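Local atomic coordinates of exodeoxyribonuclease (Neisseria meningitidis, PDB entry 2JC5), a protein that probably cleaves the DNA backbone at apurinic or apyrimidinic sites during repair, as a metal-dependent nuclease of the AP/ExoA family. Residues W58-V69 and F89-R97. Residues are numbered along the deposited sequence; the frame is centred on the assembly and turned at random. Where two conformers were deposited one is given.
Sequences WHCAEKRGYSGV and FDREGRFVR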
loop_
_atom_site.group_PDB
_atom_site.type_symbol
_atom_site.label_atom_id
_atom_site.label_comp_id
_atom_site.label_asym_id
_atom_site.label_seq_id
_atom_site.Cartn_x
_atom_site.Cartn_y
_atom_site.Cartn_z
ATOM N N TRP A 58 -6.157 12.524 3.122
ATOM C CA TRP A 58 -6.838 11.248 3.269
ATOM C C TRP A 58 -8.093 11.186 2.410
ATOM O O TRP A 58 -8.655 12.227 1.993
ATOM C CB TRP A 58 -7.183 10.980 4.741
ATOM C CG TRP A 58 -7.969 12.089 5.351
ATOM C CD1 TRP A 58 -9.323 12.270 5.293
ATOM C CD2 TRP A 58 -7.448 13.208 6.077
ATOM N NE1 TRP A 58 -9.671 13.421 5.944
ATOM C CE2 TRP A 58 -8.540 14.020 6.430
ATOM C CE3 TRP A 58 -6.164 13.604 6.462
ATOM C CZ2 TRP A 58 -8.390 15.208 7.135
ATOM C CZ3 TRP A 58 -6.016 14.798 7.164
ATOM C CH2 TRP A 58 -7.119 15.575 7.495
ATOM N N HIS A 59 -8.510 9.950 2.140
ATOM C CA HIS A 59 -9.800 9.694 1.510
ATOM C C HIS A 59 -10.488 8.635 2.350
ATOM O O HIS A 59 -10.041 7.488 2.374
ATOM C CB HIS A 59 -9.680 9.210 0.067
ATOM C CG HIS A 59 -10.970 9.309 -0.699
ATOM N ND1 HIS A 59 -11.102 8.911 -2.011
ATOM C CD2 HIS A 59 -12.187 9.753 -0.321
ATOM C CE1 HIS A 59 -12.340 9.136 -2.411
ATOM N NE2 HIS A 59 -13.015 9.670 -1.411
ATOM N N CYS A 60 -11.563 9.033 3.022
ATOM C CA CYS A 60 -12.312 8.142 3.894
ATOM C C CYS A 60 -13.511 7.571 3.152
ATOM O O CYS A 60 -13.940 8.109 2.115
ATOM C CB CYS A 60 -12.786 8.882 5.149
ATOM S SG CYS A 60 -11.432 9.518 6.171
ATOM N N ALA A 61 -14.040 6.471 3.680
ATOM C CA ALA A 61 -15.224 5.815 3.106
ATOM C C ALA A 61 -16.513 6.431 3.642
ATOM O O ALA A 61 -16.535 6.992 4.731
ATOM C CB ALA A 61 -15.206 4.346 3.435
ATOM N N GLU A 62 -17.595 6.251 2.893
ATOM C CA GLU A 62 -18.934 6.661 3.328
ATOM C C GLU A 62 -19.476 5.744 4.413
ATOM O O GLU A 62 -20.200 6.206 5.289
ATOM C CB GLU A 62 -19.890 6.691 2.136
ATOM C CG GLU A 62 -19.535 7.765 1.115
ATOM C CD GLU A 62 -20.464 7.835 -0.079
ATOM O OE1 GLU A 62 -21.298 6.920 -0.275
ATOM O OE2 GLU A 62 -20.329 8.824 -0.839
ATOM N N LYS A 63 -19.142 4.456 4.359
ATOM C CA LYS A 63 -19.516 3.505 5.416
ATOM C C LYS A 63 -18.667 3.748 6.670
ATOM O O LYS A 63 -17.489 4.075 6.568
ATOM C CB LYS A 63 -19.312 2.049 4.954
ATOM C CG LYS A 63 -20.268 1.544 3.858
ATOM C CD LYS A 63 -19.793 0.200 3.274
ATOM C CE LYS A 63 -20.802 -0.417 2.299
ATOM N NZ LYS A 63 -20.379 -1.745 1.775
ATOM N N ARG A 64 -19.261 3.568 7.841
ATOM C CA ARG A 64 -18.548 3.704 9.113
ATOM C C ARG A 64 -17.558 2.561 9.343
ATOM O O ARG A 64 -17.833 1.392 9.075
ATOM C CB ARG A 64 -19.521 3.710 10.302
ATOM C CG ARG A 64 -20.389 4.932 10.432
ATOM C CD ARG A 64 -21.196 4.889 11.748
ATOM N NE ARG A 64 -22.363 5.774 11.712
ATOM N N GLY A 65 -16.410 2.905 9.900
ATOM C CA GLY A 65 -15.447 1.916 10.350
ATOM C C GLY A 65 -14.859 1.082 9.244
ATOM O O GLY A 65 -14.567 -0.108 9.447
ATOM N N TYR A 66 -14.650 1.704 8.084
ATOM C CA TYR A 66 -14.360 0.949 6.875
ATOM C C TYR A 66 -13.298 1.616 6.040
ATOM O O TYR A 66 -13.395 2.805 5.745
ATOM C CB TYR A 66 -15.640 0.857 6.053
ATOM C CG TYR A 66 -15.555 0.062 4.785
ATOM C CD1 TYR A 66 -15.161 -1.252 4.793
ATOM C CD2 TYR A 66 -15.894 0.630 3.565
ATOM C CE1 TYR A 66 -15.109 -1.982 3.641
ATOM C CE2 TYR A 66 -15.841 -0.085 2.407
ATOM C CZ TYR A 66 -15.451 -1.388 2.435
ATOM O OH TYR A 66 -15.429 -2.122 1.259
ATOM N N SER A 67 -12.303 0.841 5.620
ATOM C CA SER A 67 -11.411 1.266 4.536
ATOM C C SER A 67 -10.776 2.631 4.839
ATOM O O SER A 67 -10.491 2.926 6.009
ATOM C CB SER A 67 -12.190 1.191 3.204
ATOM O OG SER A 67 -11.359 1.403 2.086
ATOM N N GLY A 68 -10.517 3.439 3.814
ATOM C CA GLY A 68 -9.865 4.733 3.999
ATOM C C GLY A 68 -8.355 4.605 3.845
ATOM O O GLY A 68 -7.740 3.622 4.273
ATOM N N VAL A 69 -7.765 5.605 3.208
ATOM C CA VAL A 69 -6.325 5.691 3.042
ATOM C C VAL A 69 -5.855 7.105 3.310
ATOM O O VAL A 69 -6.639 8.071 3.270
ATOM C CB VAL A 69 -5.886 5.269 1.599
ATOM C CG1 VAL A 69 -6.268 3.812 1.277
ATOM C CG2 VAL A 69 -6.474 6.209 0.574
ATOM N N PHE A 89 -15.844 3.222 -6.468
ATOM C CA PHE A 89 -14.683 2.889 -5.662
ATOM C C PHE A 89 -14.359 4.020 -4.699
ATOM O O PHE A 89 -13.945 3.776 -3.560
ATOM C CB PHE A 89 -13.490 2.598 -6.571
ATOM C CG PHE A 89 -13.767 1.548 -7.632
ATOM C CD1 PHE A 89 -14.326 0.327 -7.296
ATOM C CD2 PHE A 89 -13.443 1.778 -8.954
ATOM C CE1 PHE A 89 -14.589 -0.641 -8.288
ATOM C CE2 PHE A 89 -13.694 0.812 -9.936
ATOM C CZ PHE A 89 -14.262 -0.382 -9.590
ATOM N N ASP A 90 -14.538 5.262 -5.147
ATOM C CA ASP A 90 -14.265 6.409 -4.300
ATOM C C ASP A 90 -15.162 6.503 -3.076
ATOM O O ASP A 90 -14.719 7.028 -2.049
ATOM C CB ASP A 90 -14.302 7.708 -5.101
ATOM C CG ASP A 90 -13.095 7.873 -5.991
ATOM O OD1 ASP A 90 -12.069 7.182 -5.773
ATOM O OD2 ASP A 90 -13.172 8.704 -6.918
ATOM N N ARG A 91 -16.379 5.949 -3.148
ATOM C CA ARG A 91 -17.237 5.896 -1.971
ATOM C C ARG A 91 -16.593 5.047 -0.881
ATOM O O ARG A 91 -17.015 5.101 0.257
ATOM C CB ARG A 91 -18.643 5.414 -2.300
ATOM C CG ARG A 91 -19.474 6.496 -2.956
ATOM C CD ARG A 91 -20.868 6.020 -3.317
ATOM N NE ARG A 91 -21.436 6.846 -4.371
ATOM C CZ ARG A 91 -20.288 2.420 -3.651
ATOM N NH1 ARG A 91 -19.875 1.361 -2.963
ATOM N NH2 ARG A 91 -20.770 2.264 -4.877
ATOM N N GLU A 92 -15.591 4.237 -1.245
ATOM C CA GLU A 92 -14.923 3.359 -0.288
ATOM C C GLU A 92 -13.581 3.873 0.224
ATOM O O GLU A 92 -12.974 3.214 1.072
ATOM C CB GLU A 92 -14.747 1.976 -0.917
ATOM C CG GLU A 92 -16.104 1.350 -1.351
ATOM C CD GLU A 92 -16.037 -0.093 -1.829
ATOM O OE1 GLU A 92 -14.929 -0.668 -1.956
ATOM O OE2 GLU A 92 -17.140 -0.667 -2.088
ATOM N N GLY A 93 -13.110 5.019 -0.261
ATOM C CA GLY A 93 -11.863 5.605 0.280
ATOM C C GLY A 93 -10.623 4.760 0.044
ATOM O O GLY A 93 -10.033 4.220 0.985
ATOM N N ARG A 94 -10.217 4.655 -1.216
ATOM C CA ARG A 94 -9.169 3.711 -1.604
ATOM C C ARG A 94 -7.951 4.296 -2.314
ATOM O O ARG A 94 -7.012 3.565 -2.549
ATOM C CB ARG A 94 -9.791 2.618 -2.473
ATOM C CG ARG A 94 -10.796 1.777 -1.725
ATOM C CD ARG A 94 -11.315 0.621 -2.541
ATOM N NE ARG A 94 -12.203 -0.208 -1.740
ATOM C CZ ARG A 94 -11.822 -1.101 -0.840
ATOM N NH1 ARG A 94 -10.541 -1.362 -0.652
ATOM N NH2 ARG A 94 -12.728 -1.768 -0.126
ATOM N N PHE A 95 -7.927 5.600 -2.599
ATOM C CA PHE A 95 -6.842 6.186 -3.407
ATOM C C PHE A 95 -6.603 7.637 -3.049
ATOM O O PHE A 95 -7.532 8.455 -3.092
ATOM C CB PHE A 95 -7.226 6.070 -4.886
ATOM C CG PHE A 95 -6.216 6.642 -5.854
ATOM C CD1 PHE A 95 -6.154 8.000 -6.094
ATOM C CD2 PHE A 95 -5.355 5.804 -6.561
ATOM C CE1 PHE A 95 -5.210 8.525 -7.002
ATOM C CE2 PHE A 95 -4.426 6.327 -7.471
ATOM C CZ PHE A 95 -4.370 7.689 -7.687
ATOM N N VAL A 96 -5.351 7.947 -2.686
ATOM C CA VAL A 96 -4.883 9.335 -2.504
ATOM C C VAL A 96 -3.547 9.462 -3.191
ATOM O O VAL A 96 -2.702 8.571 -3.086
ATOM C CB VAL A 96 -4.739 9.743 -1.028
ATOM C CG1 VAL A 96 -3.984 11.096 -0.868
ATOM C CG2 VAL A 96 -6.084 9.794 -0.369
ATOM N N ARG A 97 -3.356 10.569 -3.890
ATOM C CA ARG A 97 -2.096 10.861 -4.576
ATOM C C ARG A 97 -1.571 12.211 -4.135
ATOM O O ARG A 97 -2.304 13.195 -4.171
ATOM C CB ARG A 97 -2.312 10.888 -6.080
ATOM C CG ARG A 97 -1.101 11.339 -6.870
ATOM C CD ARG A 97 -1.318 11.264 -8.358
ATOM N NE ARG A 97 -0.203 11.874 -9.084
ATOM C CZ ARG A 97 0.047 11.717 -10.381
ATOM N NH1 ARG A 97 -0.715 10.957 -11.147
ATOM N NH2 ARG A 97 1.102 12.312 -10.920
HETATM O O HOH W 1 -10.682 6.610 -3.345
HETATM O O HOH W 2 -15.813 8.404 0.140
HETATM O O HOH W 3 -18.149 3.076 1.878
#
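Ser67 and the carbonyl of Glu92 give a compact example of a turn fastened to a loop through its backbone. Turned beside its own carbonyl carbon by a chi1 of -172°, Ser67 OG reaches Glu92 O at 2.6 Å, a short bond approaching 21° out of the acceptor's carbonyl plane. On either side of Glu92 the turn is gripped again: Glu62 N donates almost straight to Arg91 O over 2.9 Å, and Gly68 N bonds weakly to Gly93 O. Gly93, ending the Asp90-Gly93 turn with positive phi, lays its CA over one face of the His59 ring, 4.1 Å from the centroid. A water accepts from Arg94 N and, weakly, from His59 ND1, and donates to Asp90 OD1, whose carboxylate is also held by Met84 N and Gly85 N.

Farther out, the Arg94 guanidinium stands nearly perpendicular to the Tyr66 ring (82°); NH2, at the guanidinium edge, donates weakly to Tyr66 OH, while Ser67 OG lies over the guanidinium face. Glu92 OE1 takes Arg94 NE at 2.8 Å through its anti lone pair; OE2 forms a salt bridge with Arg119, and Arg94 NH1 hydrogen-bonds to Tyr109 O. Val69 CG2 meets Val96 CG2 between the two sheets of this DNase I-like sandwich. Since Ser67 also touches Tyr109, a predicted active-site residue, this ionic and backbone network is consistent with a fixed wall beside the catalytic cleft.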